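Thermotoga maritima TmcAL (Thermotoga maritima, PDB 5Y0T) belongs to the HIGH nucleotidyl transferase family of the HUP clan and carries adenosine-5'-rp-alpha-thio-triphosphate in a pocket beside a Rossmann-like sheet. Local coordinates at residues A[26-31]-A[187-192]; A[32-37]-A[88-93]; A[103-108]-A[161-166]; A[2-7]-A[22-27]. All blocks are in the same frame, centred on the assembly; numbering follows the deposited sequence.

Overall arrangement
Interactions 1, 2 and 4 are built around the same sheet. Interactions 1 and 4 share E26 and L27, and their centres are about 5 Å apart. In both, helix 15-28 packs on one face of the sheet, against strand 187-192 and strand 3-8. Interaction 2 holds helix 79-92 on the other face, about 11 Å from interaction 4 between centres. Strand 3-8 pairs with strand 32-38. Interaction 3 lies at the surface, about 18 Å from interaction 1 between centres, and meets it where S103 N pairs with I191 O. I191, K192 and V7 belong to the pocket of adenosine-5'-rp-alpha-thio-triphosphate (TAT). The side chain of E104 is about 7 Å from TAT.

Interaction 1 (A[26-31]-A[187-192]); sequences ELVKPD and RFHTIK. With TAT (adenosine-5'-rp-alpha-thio-triphosphate), chain E.
V28 lays its CG2 methyl over one face of the H189 imidazole. The methyl is 4.3 Å from the ring centroid and only 16° off the ring normal, so this is a CH-pi contact. It joins the C-terminal end of helix 15-28 to strand 187-192, an outer strand of the parallel part of the Rossmann-like sheet. The methyl is displaced toward the rim of the ring, on the side of NE2 and CD2. L27 reaches the same histidine from another direction. Its CD2 is 3.9 Å from H189 CB and approaches the ring obliquely. The same L27 CD2 also lies 4.4 Å from I191 CG2, a looser apolar contact.

The polar side of the ring looks to a neighbouring strand. H189 NE2 is hydrogen-bonded to D98, whose carboxylate also forms a salt bridge with R187. This bond probably sets the rotation of the ring that V28 covers. F188 and T190 serve the other face of the sheet, where F188 packs on helix 167-182 and T190 on helix 108-120. The helix stops soon after the contact: K29 has positive phi and leaves helical geometry.

I191 links this packing to the ligand pocket. Its CG1 branch stands between the backbone N and the carbonyl carbon (chi1 56°), which parts it from the CG2 branch near L27. The CG1 branch carries the terminal methyl to the adenine of TAT. K192 adds its carbonyl O, 3.8 Å from C2 of TAT, while I191 CD1 is 3.6 Å from N3 of TAT.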
loop_
_atom_site.group_PDB
_atom_site.type_symbol
_atom_site.label_atom_id
_atom_site.label_comp_id
_atom_site.label_asym_id
_atom_site.label_seq_id
_atom_site.Cartn_x
_atom_site.Cartn_y
_atom_site.Cartn_z
ATOM N N GLU A 26 -10.640 23.699 37.372
ATOM C CA GLU A 26 -10.788 24.686 38.435
ATOM C C GLU A 26 -11.795 25.785 38.065
ATOM O O GLU A 26 -12.477 26.329 38.926
ATOM C CB GLU A 26 -9.426 25.308 38.762
ATOM C CG GLU A 26 -8.441 24.328 39.401
ATOM C CD GLU A 26 -8.875 23.886 40.809
ATOM O OE1 GLU A 26 -9.695 24.587 41.453
ATOM O OE2 GLU A 26 -8.392 22.835 41.273
ATOM N N LEU A 27 -11.859 26.126 36.785
ATOM C CA LEU A 27 -12.844 27.088 36.293
ATOM C C LEU A 27 -14.273 26.553 36.412
ATOM O O LEU A 27 -15.144 27.205 36.997
ATOM C CB LEU A 27 -12.544 27.449 34.837
ATOM C CG LEU A 27 -13.589 28.326 34.126
ATOM C CD1 LEU A 27 -13.561 29.729 34.678
ATOM C CD2 LEU A 27 -13.354 28.330 32.625
ATOM N N VAL A 28 -14.506 25.382 35.825
ATOM C CA VAL A 28 -15.844 24.802 35.711
ATOM C C VAL A 28 -16.289 24.061 36.978
ATOM O O VAL A 28 -17.485 23.975 37.263
ATOM C CB VAL A 28 -15.890 23.863 34.477
ATOM C CG1 VAL A 28 -17.167 23.024 34.425
ATOM C CG2 VAL A 28 -15.731 24.713 33.204
ATOM N N LYS A 29 -15.324 23.556 37.748
ATOM C CA LYS A 29 -15.624 22.726 38.928
ATOM C C LYS A 29 -16.579 21.589 38.591
ATOM O O LYS A 29 -17.646 21.449 39.203
ATOM C CB LYS A 29 -16.202 23.586 40.054
ATOM C CG LYS A 29 -15.215 24.652 40.512
ATOM C CD LYS A 29 -15.734 25.478 41.660
ATOM C CE LYS A 29 -14.687 26.503 42.048
ATOM N NZ LYS A 29 -13.320 25.883 42.064
ATOM N N PRO A 30 -16.193 20.760 37.617
ATOM C CA PRO A 30 -17.079 19.667 37.210
ATOM C C PRO A 30 -17.051 18.509 38.204
ATOM O O PRO A 30 -16.099 18.357 38.989
ATOM C CB PRO A 30 -16.503 19.239 35.856
ATOM C CG PRO A 30 -14.998 19.457 36.031
ATOM C CD PRO A 30 -14.870 20.675 36.970
ATOM N N ASP A 31 -18.108 17.703 38.177
ATOM C CA ASP A 31 -18.158 16.475 38.963
ATOM C C ASP A 31 -17.287 15.399 38.298
ATOM O O ASP A 31 -16.686 14.572 38.976
ATOM C CB ASP A 31 -19.611 16.000 39.114
ATOM C CG ASP A 31 -20.461 16.990 39.894
ATOM O OD1 ASP A 31 -21.282 17.717 39.293
ATOM O OD2 ASP A 31 -20.270 17.072 41.110
ATOM N N ARG A 187 -22.064 24.420 27.209
ATOM C CA ARG A 187 -21.468 25.736 27.430
ATOM C C ARG A 187 -19.976 25.701 27.104
ATOM O O ARG A 187 -19.257 24.856 27.633
ATOM C CB ARG A 187 -21.670 26.191 28.879
ATOM C CG ARG A 187 -23.120 26.485 29.250
ATOM C CD ARG A 187 -23.246 26.792 30.737
ATOM N NE ARG A 187 -22.820 25.662 31.561
ATOM C CZ ARG A 187 -23.644 24.909 32.282
ATOM N NH1 ARG A 187 -24.941 25.187 32.310
ATOM N NH2 ARG A 187 -23.167 23.908 33.008
ATOM N N PHE A 188 -19.520 26.612 26.242
ATOM C CA PHE A 188 -18.109 26.659 25.842
ATOM C C PHE A 188 -17.346 27.750 26.593
ATOM O O PHE A 188 -17.906 28.791 26.940
ATOM C CB PHE A 188 -17.978 26.855 24.316
ATOM C CG PHE A 188 -18.334 25.618 23.531
ATOM C CD1 PHE A 188 -19.646 25.379 23.146
ATOM C CD2 PHE A 188 -17.371 24.670 23.241
ATOM C CE1 PHE A 188 -19.979 24.225 22.451
ATOM C CE2 PHE A 188 -17.689 23.504 22.545
ATOM C CZ PHE A 188 -18.988 23.281 22.147
ATOM N N HIS A 189 -16.083 27.477 26.897
ATOM C CA HIS A 189 -15.244 28.413 27.655
ATOM C C HIS A 189 -13.857 28.419 27.034
ATOM O O HIS A 189 -13.410 27.394 26.552
ATOM C CB HIS A 189 -15.104 28.009 29.121
ATOM C CG HIS A 189 -16.392 27.650 29.789
ATOM N ND1 HIS A 189 -17.015 28.484 30.690
ATOM C CD2 HIS A 189 -17.160 26.537 29.707
ATOM C CE1 HIS A 189 -18.120 27.905 31.127
ATOM N NE2 HIS A 189 -18.237 26.728 30.539
ATOM N N THR A 190 -13.176 29.557 27.091
ATOM C CA THR A 190 -11.769 29.632 26.708
ATOM C C THR A 190 -10.913 29.712 27.955
ATOM O O THR A 190 -11.359 30.207 28.989
ATOM C CB THR A 190 -11.437 30.882 25.839
ATOM O OG1 THR A 190 -11.605 32.071 26.631
ATOM C CG2 THR A 190 -12.329 30.972 24.629
ATOM N N ILE A 191 -9.694 29.189 27.868
ATOM C CA ILE A 191 -8.648 29.614 28.781
ATOM C C ILE A 191 -7.476 30.108 27.939
ATOM O O ILE A 191 -7.311 29.693 26.793
ATOM C CB ILE A 191 -8.210 28.479 29.754
ATOM C CG1 ILE A 191 -7.753 27.218 29.002
ATOM C CG2 ILE A 191 -9.345 28.152 30.717
ATOM C CD1 ILE A 191 -6.247 27.120 28.844
ATOM N N LYS A 192 -6.676 31.009 28.505
ATOM C CA LYS A 192 -5.553 31.579 27.775
ATOM C C LYS A 192 -4.412 30.578 27.576
ATOM O O LYS A 192 -3.908 30.018 28.546
ATOM C CB LYS A 192 -5.005 32.805 28.512
ATOM C CG LYS A 192 -3.822 33.469 27.793
ATOM C CD LYS A 192 -4.286 34.302 26.594
ATOM C CE LYS A 192 -3.103 34.985 25.894
ATOM N NZ LYS A 192 -2.334 33.994 25.061
HETATM N N1 TAT E . -1.451 26.659 27.506
HETATM C C2 TAT E . -2.777 26.491 27.677
HETATM N N3 TAT E . -3.488 25.532 27.059
HETATM C C4 TAT E . -2.885 24.664 26.213
HETATM C C5 TAT E . -1.439 24.768 25.989
HETATM C C6 TAT E . -0.729 25.856 26.700
HETATM N N6 TAT E . 0.606 26.032 26.549
HETATM N N7 TAT E . -1.107 23.787 25.124
HETATM C C8 TAT E . -2.239 23.098 24.824
HETATM N N9 TAT E . -3.294 23.626 25.477
HETATM P PA TAT E . -4.041 19.356 22.154
HETATM P PB TAT E . -2.367 21.412 20.887
HETATM P PG TAT E . 0.428 22.137 20.755
HETATM C "C1'" TAT E . -4.695 23.158 25.388
HETATM O O1A TAT E . 1.477 22.078 21.852
HETATM O O1B TAT E . -2.335 21.292 19.393
HETATM S S1G TAT E . -5.563 19.542 20.957
HETATM C "C2'" TAT E . -5.172 23.214 23.938
HETATM O "O2'" TAT E . -5.533 24.539 23.545
HETATM O O2A TAT E . -3.676 17.959 22.629
HETATM O O2B TAT E . -3.164 22.527 21.516
HETATM O O2G TAT E . 0.770 21.255 19.570
HETATM C "C3'" TAT E . -6.336 22.249 23.961
HETATM O "O3'" TAT E . -7.539 22.899 24.412
HETATM O O3A TAT E . -2.685 19.964 21.522
HETATM O O3B TAT E . -0.852 21.452 21.461
HETATM O O3G TAT E . -0.049 23.514 20.359
HETATM C "C4'" TAT E . -5.902 21.218 24.999
HETATM O "O4'" TAT E . -4.829 21.790 25.757
HETATM C "C5'" TAT E . -5.402 19.926 24.345
HETATM O "O5'" TAT E . -4.339 20.258 23.451
#

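Interaction 2 (A[32-37]-A[88-93]); sequences YTIAVM and CVLDAT
V36 splits its two methyls between two residues of helix 79-92. Its CG1 takes the position between the backbone N and the carbonyl carbon and meets L90, 3.9 Å from L90 CG. Its CG2 lies anti to the backbone N and meets V89, with V36 CG2 3.8 Å from V89 CG1. The helix thus presents two successive side chains to one valine.

L90 comes in from the flank. Its CB does not point straight at the strand, but CG lies anti to the carbonyl carbon (chi1 -68°), which swings the fork toward it. V36 CG1 rests against this fork, with L90 CD1 and CD2 each 4.0 Å from V36 CG1. L90 CD2 also reaches I34, two residues earlier on the same face of the strand, 4.3 Å from I34 CG2. V89 uses the methyl that lies anti to the backbone N.

The segment axes run roughly antiparallel, at 148°, and come within 9.1 Å of each other. This is a helix lying on a face of a Rossmann-like sheet. Helix 15-28 covers the opposite face. L68 and L70 of strand 66-70 and M353 of helix 346-356 extend the same apolar layer.

T93 OG1 donates to L90 O at 2.6 Å, in the carbonyl plane with a C=O...O angle of 159°. T93 N donates to that oxygen too, so two bonds grip it. T93 OG1 also bonds to V95 N.

No hydrogen bond crosses between the segments, and all four touching residues are buried. The contact therefore rests on apolar burial and the fit of branched side chains.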
loop_
_atom_site.group_PDB
_atom_site.type_symbol
_atom_site.label_atom_id
_atom_site.label_comp_id
_atom_site.label_asym_id
_atom_site.label_seq_id
_atom_site.Cartn_x
_atom_site.Cartn_y
_atom_site.Cartn_z
ATOM N N TYR A 32 -17.205 15.444 36.970
ATOM C CA TYR A 32 -16.391 14.515 36.181
ATOM C C TYR A 32 -15.790 15.223 34.984
ATOM O O TYR A 32 -16.325 16.221 34.522
ATOM C CB TYR A 32 -17.223 13.316 35.677
ATOM C CG TYR A 32 -17.942 12.568 36.778
ATOM C CD1 TYR A 32 -17.321 11.508 37.452
ATOM C CD2 TYR A 32 -19.240 12.921 37.147
ATOM C CE1 TYR A 32 -17.971 10.824 38.459
ATOM C CE2 TYR A 32 -19.893 12.249 38.160
ATOM C CZ TYR A 32 -19.251 11.203 38.807
ATOM O OH TYR A 32 -19.902 10.544 39.805
ATOM N N THR A 33 -14.698 14.669 34.466
ATOM C CA THR A 33 -14.040 15.181 33.270
ATOM C C THR A 33 -13.895 14.063 32.236
ATOM O O THR A 33 -13.383 12.992 32.540
ATOM C CB THR A 33 -12.654 15.752 33.609
ATOM O OG1 THR A 33 -12.816 16.849 34.512
ATOM C CG2 THR A 33 -11.930 16.234 32.362
ATOM N N ILE A 34 -14.361 14.334 31.025
ATOM C CA ILE A 34 -14.324 13.386 29.933
ATOM C C ILE A 34 -13.494 13.974 28.802
ATOM O O ILE A 34 -13.702 15.123 28.414
ATOM C CB ILE A 34 -15.741 13.076 29.437
ATOM C CG1 ILE A 34 -16.548 12.377 30.544
ATOM C CG2 ILE A 34 -15.687 12.230 28.174
ATOM C CD1 ILE A 34 -18.030 12.230 30.189
ATOM N N ALA A 35 -12.547 13.201 28.277
ATOM C CA ALA A 35 -11.752 13.665 27.130
ATOM C C ALA A 35 -12.103 12.868 25.888
ATOM O O ALA A 35 -12.301 11.666 25.981
ATOM C CB ALA A 35 -10.262 13.545 27.422
ATOM N N VAL A 36 -12.214 13.544 24.746
ATOM C CA VAL A 36 -12.271 12.864 23.457
ATOM C C VAL A 36 -10.936 13.155 22.798
ATOM O O VAL A 36 -10.558 14.313 22.613
ATOM C CB VAL A 36 -13.493 13.308 22.566
ATOM C CG1 VAL A 36 -13.467 14.824 22.206
ATOM C CG2 VAL A 36 -13.586 12.442 21.297
ATOM N N MET A 37 -10.216 12.077 22.477
ATOM C CA MET A 37 -8.811 12.135 22.114
ATOM C C MET A 37 -8.573 11.461 20.762
ATOM O O MET A 37 -9.073 10.368 20.510
ATOM C CB MET A 37 -7.953 11.442 23.191
ATOM C CG MET A 37 -6.437 11.587 23.020
ATOM S SD MET A 37 -5.512 10.567 24.190
ATOM C CE MET A 37 -5.640 8.980 23.351
ATOM N N CYS A 88 -19.638 16.182 18.349
ATOM C CA CYS A 88 -20.673 15.141 18.261
ATOM C C CYS A 88 -20.466 14.040 19.314
ATOM O O CYS A 88 -21.428 13.587 19.936
ATOM C CB CYS A 88 -20.709 14.503 16.866
ATOM S SG CYS A 88 -21.511 15.480 15.593
ATOM N N VAL A 89 -19.220 13.622 19.512
ATOM C CA VAL A 89 -18.922 12.585 20.495
ATOM C C VAL A 89 -19.236 13.092 21.906
ATOM O O VAL A 89 -19.897 12.410 22.688
ATOM C CB VAL A 89 -17.441 12.141 20.464
ATOM C CG1 VAL A 89 -17.143 11.211 21.635
ATOM C CG2 VAL A 89 -17.076 11.426 19.131
ATOM N N LEU A 90 -18.730 14.273 22.243
ATOM C CA LEU A 90 -19.020 14.831 23.566
ATOM C C LEU A 90 -20.522 14.996 23.796
ATOM O O LEU A 90 -21.053 14.575 24.825
ATOM C CB LEU A 90 -18.307 16.173 23.740
ATOM C CG LEU A 90 -16.791 15.993 23.820
ATOM C CD1 LEU A 90 -16.075 17.338 24.002
ATOM C CD2 LEU A 90 -16.411 15.031 24.949
ATOM N N ASP A 91 -21.207 15.615 22.841
ATOM C CA ASP A 91 -22.644 15.782 22.963
ATOM C C ASP A 91 -23.375 14.427 23.075
ATOM O O ASP A 91 -24.371 14.313 23.779
ATOM C CB ASP A 91 -23.187 16.571 21.777
ATOM C CG ASP A 91 -24.685 16.773 21.860
ATOM O OD1 ASP A 91 -25.110 17.663 22.620
ATOM O OD2 ASP A 91 -25.420 16.039 21.171
ATOM N N ALA A 92 -22.871 13.407 22.388
ATOM C CA ALA A 92 -23.553 12.113 22.348
ATOM C C ALA A 92 -23.461 11.356 23.673
ATOM O O ALA A 92 -24.251 10.441 23.924
ATOM C CB ALA A 92 -23.001 11.260 21.230
ATOM N N THR A 93 -22.507 11.730 24.522
ATOM C CA THR A 93 -22.374 11.079 25.823
ATOM C C THR A 93 -23.635 11.270 26.641
ATOM O O THR A 93 -23.936 10.461 27.521
ATOM C CB THR A 93 -21.214 11.645 26.644
ATOM O OG1 THR A 93 -21.477 13.033 26.901
ATOM C CG2 THR A 93 -19.869 11.496 25.885
#

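Interaction 3 (A[103-108]-A[161-166]); sequences SESNDI and VLKLEK
K163 leaves its backbone with chi1 -70° and then runs fully extended, which carries NZ across to D107. D107 answers with CG anti to the backbone N (chi1 -170°). The two side chains cross at about a right angle, and K163 NZ forms a salt bridge with D107 OD2 at 2.9 Å. As a hydrogen bond it is weak. On the way, K163 CD passes 3.9 Å from S105 CB. The ammonium also has a salt bridge to E160 and a cation-pi contact with F110.

E104 bends at chi2 (89°) and lays its carboxylate against the aliphatic base of K166, with E104 CD 3.3 Å from K166 CB. K166 NZ leads away and stays 7.0 Å from E104 OE2, so the charges do not pair. E104 OE2 instead accepts from N168 N. S103 OG accepts from N106 N in an ST motif, and S105 OG from D107 N in an ST turn. Both serine oxygens also hydrogen-bond to D169 of helix 167-182.

D107 is the N-cap of helix 108-120, its OD1 accepting from F110 N. K166 is at the N-cap position of helix 167-182. The contact ties two helix starts together just beyond strand 98-103.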
loop_
_atom_site.group_PDB
_atom_site.type_symbol
_atom_site.label_atom_id
_atom_site.label_comp_id
_atom_site.label_asym_id
_atom_site.label_seq_id
_atom_site.Cartn_x
_atom_site.Cartn_y
_atom_site.Cartn_z
ATOM N N SER A 103 -7.031 28.972 24.115
ATOM C CA SER A 103 -7.300 30.047 23.161
ATOM C C SER A 103 -6.172 31.081 23.163
ATOM O O SER A 103 -5.630 31.418 24.219
ATOM C CB SER A 103 -8.651 30.692 23.503
ATOM O OG SER A 103 -8.802 31.980 22.942
ATOM N N GLU A 104 -5.800 31.585 21.989
ATOM C CA GLU A 104 -4.777 32.624 21.938
ATOM C C GLU A 104 -5.307 33.946 22.488
ATOM O O GLU A 104 -4.583 34.695 23.173
ATOM C CB GLU A 104 -4.262 32.822 20.502
ATOM C CG GLU A 104 -3.466 31.631 19.940
ATOM C CD GLU A 104 -4.339 30.590 19.251
ATOM O OE1 GLU A 104 -5.590 30.693 19.328
ATOM O OE2 GLU A 104 -3.770 29.661 18.632
ATOM N N SER A 105 -6.544 34.274 22.125
ATOM C CA SER A 105 -7.152 35.535 22.552
ATOM C C SER A 105 -7.795 35.441 23.933
ATOM O O SER A 105 -7.890 36.443 24.632
ATOM C CB SER A 105 -8.204 35.995 21.547
ATOM O OG SER A 105 -9.286 35.082 21.538
ATOM N N ASN A 106 -8.249 34.237 24.296
ATOM C CA ASN A 106 -9.061 34.019 25.502
ATOM C C ASN A 106 -10.315 34.907 25.481
ATOM O O ASN A 106 -10.740 35.458 26.509
ATOM C CB ASN A 106 -8.233 34.286 26.772
ATOM C CG ASN A 106 -8.885 33.718 28.028
ATOM O OD1 ASN A 106 -9.584 32.702 27.973
ATOM N ND2 ASN A 106 -8.681 34.388 29.159
ATOM N N ASP A 107 -10.876 35.091 24.289
ATOM C CA ASP A 107 -12.067 35.922 24.140
ATOM C C ASP A 107 -13.241 35.068 23.658
ATOM O O ASP A 107 -13.474 34.965 22.450
ATOM C CB ASP A 107 -11.750 37.036 23.132
ATOM C CG ASP A 107 -12.814 38.115 23.065
ATOM O OD1 ASP A 107 -13.939 37.904 23.564
ATOM O OD2 ASP A 107 -12.508 39.179 22.476
ATOM N N ILE A 108 -14.068 34.590 24.585
ATOM C CA ILE A 108 -15.084 33.605 24.223
ATOM C C ILE A 108 -16.240 34.301 23.510
ATOM O O ILE A 108 -16.877 33.730 22.625
ATOM C CB ILE A 108 -15.620 32.839 25.459
ATOM C CG1 ILE A 108 -16.641 31.786 25.040
ATOM C CG2 ILE A 108 -16.225 33.804 26.486
ATOM C CD1 ILE A 108 -16.039 30.606 24.310
ATOM N N VAL A 161 -11.273 40.415 13.631
ATOM C CA VAL A 161 -11.356 39.155 12.890
ATOM C C VAL A 161 -9.969 38.537 12.674
ATOM O O VAL A 161 -9.841 37.320 12.504
ATOM C CB VAL A 161 -12.070 39.365 11.525
ATOM C CG1 VAL A 161 -12.291 38.038 10.797
ATOM C CG2 VAL A 161 -13.407 40.071 11.737
ATOM N N LEU A 162 -8.928 39.368 12.715
ATOM C CA LEU A 162 -7.553 38.876 12.595
ATOM C C LEU A 162 -7.198 37.823 13.656
ATOM O O LEU A 162 -6.245 37.063 13.478
ATOM C CB LEU A 162 -6.563 40.039 12.670
ATOM C CG LEU A 162 -6.561 40.979 11.467
ATOM C CD1 LEU A 162 -5.811 42.271 11.787
ATOM C CD2 LEU A 162 -5.935 40.284 10.270
ATOM N N LYS A 163 -7.964 37.764 14.744
ATOM C CA LYS A 163 -7.748 36.737 15.767
ATOM C C LYS A 163 -7.894 35.330 15.183
ATOM O O LYS A 163 -7.352 34.357 15.712
ATOM C CB LYS A 163 -8.723 36.919 16.931
ATOM C CG LYS A 163 -8.466 38.154 17.806
ATOM C CD LYS A 163 -9.612 38.324 18.807
ATOM C CE LYS A 163 -9.611 39.698 19.441
ATOM N NZ LYS A 163 -10.856 39.892 20.236
ATOM N N LEU A 164 -8.611 35.232 14.070
ATOM C CA LEU A 164 -8.899 33.944 13.456
ATOM C C LEU A 164 -7.733 33.479 12.591
ATOM O O LEU A 164 -7.844 32.495 11.876
ATOM C CB LEU A 164 -10.193 34.017 12.643
ATOM C CG LEU A 164 -11.447 34.261 13.497
ATOM C CD1 LEU A 164 -12.690 34.438 12.631
ATOM C CD2 LEU A 164 -11.652 33.126 14.499
ATOM N N GLU A 165 -6.618 34.201 12.619
ATOM C CA GLU A 165 -5.412 33.687 11.975
ATOM C C GLU A 165 -4.688 32.706 12.896
ATOM O O GLU A 165 -3.731 32.045 12.494
ATOM C CB GLU A 165 -4.477 34.828 11.570
ATOM C CG GLU A 165 -5.121 35.818 10.625
ATOM C CD GLU A 165 -4.139 36.828 10.061
ATOM O OE1 GLU A 165 -2.997 36.921 10.566
ATOM O OE2 GLU A 165 -4.521 37.531 9.106
ATOM N N LYS A 166 -5.153 32.619 14.137
ATOM C CA LYS A 166 -4.506 31.782 15.139
ATOM C C LYS A 166 -5.225 30.442 15.218
ATOM O O LYS A 166 -6.451 30.408 15.339
ATOM C CB LYS A 166 -4.507 32.477 16.509
ATOM C CG LYS A 166 -3.841 33.865 16.533
ATOM C CD LYS A 166 -2.335 33.782 16.379
ATOM C CE LYS A 166 -1.694 35.158 16.511
ATOM N NZ LYS A 166 -0.243 35.147 16.164
#

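Interaction 4 (A[2-7]-A[22-27]); sequences KVLGVV and TSAREL
L4 points from strand 3-8 toward helix 15-28 and touches A24 and R25. These are the first two elements of a beta-alpha-beta unit that strand 32-38 completes, as in Rossmann-like folds. The two strands are parallel neighbours, and the helix crosses over one face of the sheet between them.

The L4 side chain begins at CB, 5.9 Å from A24 CB and too far to touch it. CG stands anti to the backbone N (chi1 172°), which aims the branch at the helix. CG itself is still 4.6 Å from A24 CB. CD1 comes a little nearer, 4.4 Å from A24 CB. CD2 is the atom that makes the contact: L4 CD2 is 3.7 Å from A24 CB. The A24 methyl is the atom of the helix segment nearest to L4.

V100 of strand 98-103 touches both L4 and A24, so three strands and the helix share this layer. V7, further along the strand, touches TAT.

R25 meets the leucine with the aliphatic start of its chain, and the two side chains cross at about a right angle. The chain then bends at chi3 (61°) on its way to the guanidinium. R25 also packs on T33 of strand 32-38. L4 CD2 lies 3.8 Å from R25 CG.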
loop_
_atom_site.group_PDB
_atom_site.type_symbol
_atom_site.label_atom_id
_atom_site.label_comp_id
_atom_site.label_asym_id
_atom_site.label_seq_id
_atom_site.Cartn_x
_atom_site.Cartn_y
_atom_site.Cartn_z
ATOM N N LYS A 2 -22.460 19.043 36.815
ATOM C CA LYS A 2 -21.596 19.484 35.726
ATOM C C LYS A 2 -20.566 18.441 35.292
ATOM O O LYS A 2 -19.904 17.813 36.131
ATOM C CB LYS A 2 -20.877 20.774 36.125
ATOM C CG LYS A 2 -21.783 21.998 36.232
ATOM C CD LYS A 2 -20.958 23.270 36.427
ATOM C CE LYS A 2 -21.832 24.502 36.524
ATOM N NZ LYS A 2 -21.007 25.747 36.606
ATOM N N VAL A 3 -20.414 18.292 33.976
ATOM C CA VAL A 3 -19.409 17.410 33.401
ATOM C C VAL A 3 -18.589 18.154 32.364
ATOM O O VAL A 3 -19.117 18.659 31.373
ATOM C CB VAL A 3 -20.029 16.158 32.743
ATOM C CG1 VAL A 3 -18.934 15.320 32.072
ATOM C CG2 VAL A 3 -20.788 15.331 33.791
ATOM N N LEU A 4 -17.288 18.216 32.608
ATOM C CA LEU A 4 -16.356 18.873 31.705
ATOM C C LEU A 4 -15.944 17.955 30.563
ATOM O O LEU A 4 -15.490 16.840 30.820
ATOM C CB LEU A 4 -15.106 19.291 32.469
ATOM C CG LEU A 4 -13.939 19.826 31.640
ATOM C CD1 LEU A 4 -14.370 21.130 30.932
ATOM C CD2 LEU A 4 -12.726 20.039 32.544
ATOM N N GLY A 5 -16.151 18.387 29.319
ATOM C CA GLY A 5 -15.537 17.719 28.172
ATOM C C GLY A 5 -14.321 18.499 27.679
ATOM O O GLY A 5 -14.334 19.744 27.672
ATOM N N VAL A 6 -13.315 17.788 27.180
ATOM C CA VAL A 6 -12.161 18.424 26.552
ATOM C C VAL A 6 -11.800 17.638 25.288
ATOM O O VAL A 6 -11.940 16.404 25.235
ATOM C CB VAL A 6 -10.932 18.540 27.500
ATOM C CG1 VAL A 6 -11.258 19.446 28.722
ATOM C CG2 VAL A 6 -10.427 17.169 27.978
ATOM N N VAL A 7 -11.372 18.378 24.269
ATOM C CA VAL A 7 -10.974 17.821 22.974
ATOM C C VAL A 7 -9.462 17.855 22.913
ATOM O O VAL A 7 -8.876 18.920 23.069
ATOM C CB VAL A 7 -11.555 18.631 21.803
ATOM C CG1 VAL A 7 -11.096 18.031 20.444
ATOM C CG2 VAL A 7 -13.085 18.692 21.908
ATOM N N THR A 22 -5.923 21.471 34.190
ATOM C CA THR A 22 -6.089 21.959 35.546
ATOM C C THR A 22 -6.916 23.247 35.553
ATOM O O THR A 22 -7.813 23.423 36.382
ATOM C CB THR A 22 -4.720 22.209 36.214
ATOM O OG1 THR A 22 -4.004 20.970 36.307
ATOM C CG2 THR A 22 -4.899 22.775 37.607
ATOM N N SER A 23 -6.620 24.145 34.624
ATOM C CA SER A 23 -7.381 25.404 34.529
ATOM C C SER A 23 -8.865 25.148 34.268
ATOM O O SER A 23 -9.763 25.756 34.885
ATOM C CB SER A 23 -6.813 26.295 33.417
ATOM O OG SER A 23 -5.558 26.837 33.791
ATOM N N ALA A 24 -9.116 24.247 33.339
ATOM C CA ALA A 24 -10.472 23.916 32.946
ATOM C C ALA A 24 -11.258 23.371 34.120
ATOM O O ALA A 24 -12.412 23.744 34.323
ATOM C CB ALA A 24 -10.447 22.878 31.804
ATOM N N ARG A 25 -10.642 22.462 34.876
ATOM C CA ARG A 25 -11.335 21.825 35.998
ATOM C C ARG A 25 -11.610 22.836 37.106
ATOM O O ARG A 25 -12.685 22.834 37.710
ATOM C CB ARG A 25 -10.513 20.627 36.530
ATOM C CG ARG A 25 -10.469 19.449 35.497
ATOM C CD ARG A 25 -9.457 18.369 35.913
ATOM N NE ARG A 25 -9.810 17.776 37.202
ATOM C CZ ARG A 25 -8.923 17.323 38.081
ATOM N NH1 ARG A 25 -7.622 17.398 37.811
ATOM N NH2 ARG A 25 -9.338 16.792 39.229
ATOM N N GLU A 26 -10.640 23.699 37.372
ATOM C CA GLU A 26 -10.788 24.686 38.435
ATOM C C GLU A 26 -11.795 25.785 38.065
ATOM O O GLU A 26 -12.477 26.329 38.926
ATOM C CB GLU A 26 -9.426 25.308 38.762
ATOM C CG GLU A 26 -8.441 24.328 39.401
ATOM C CD GLU A 26 -8.875 23.886 40.809
ATOM O OE1 GLU A 26 -9.695 24.587 41.453
ATOM O OE2 GLU A 26 -8.392 22.835 41.273
ATOM N N LEU A 27 -11.859 26.126 36.785
ATOM C CA LEU A 27 -12.844 27.088 36.293
ATOM C C LEU A 27 -14.273 26.553 36.412
ATOM O O LEU A 27 -15.144 27.205 36.997
ATOM C CB LEU A 27 -12.544 27.449 34.837
ATOM C CG LEU A 27 -13.589 28.326 34.126
ATOM C CD1 LEU A 27 -13.561 29.729 34.678
ATOM C CD2 LEU A 27 -13.354 28.330 32.625
#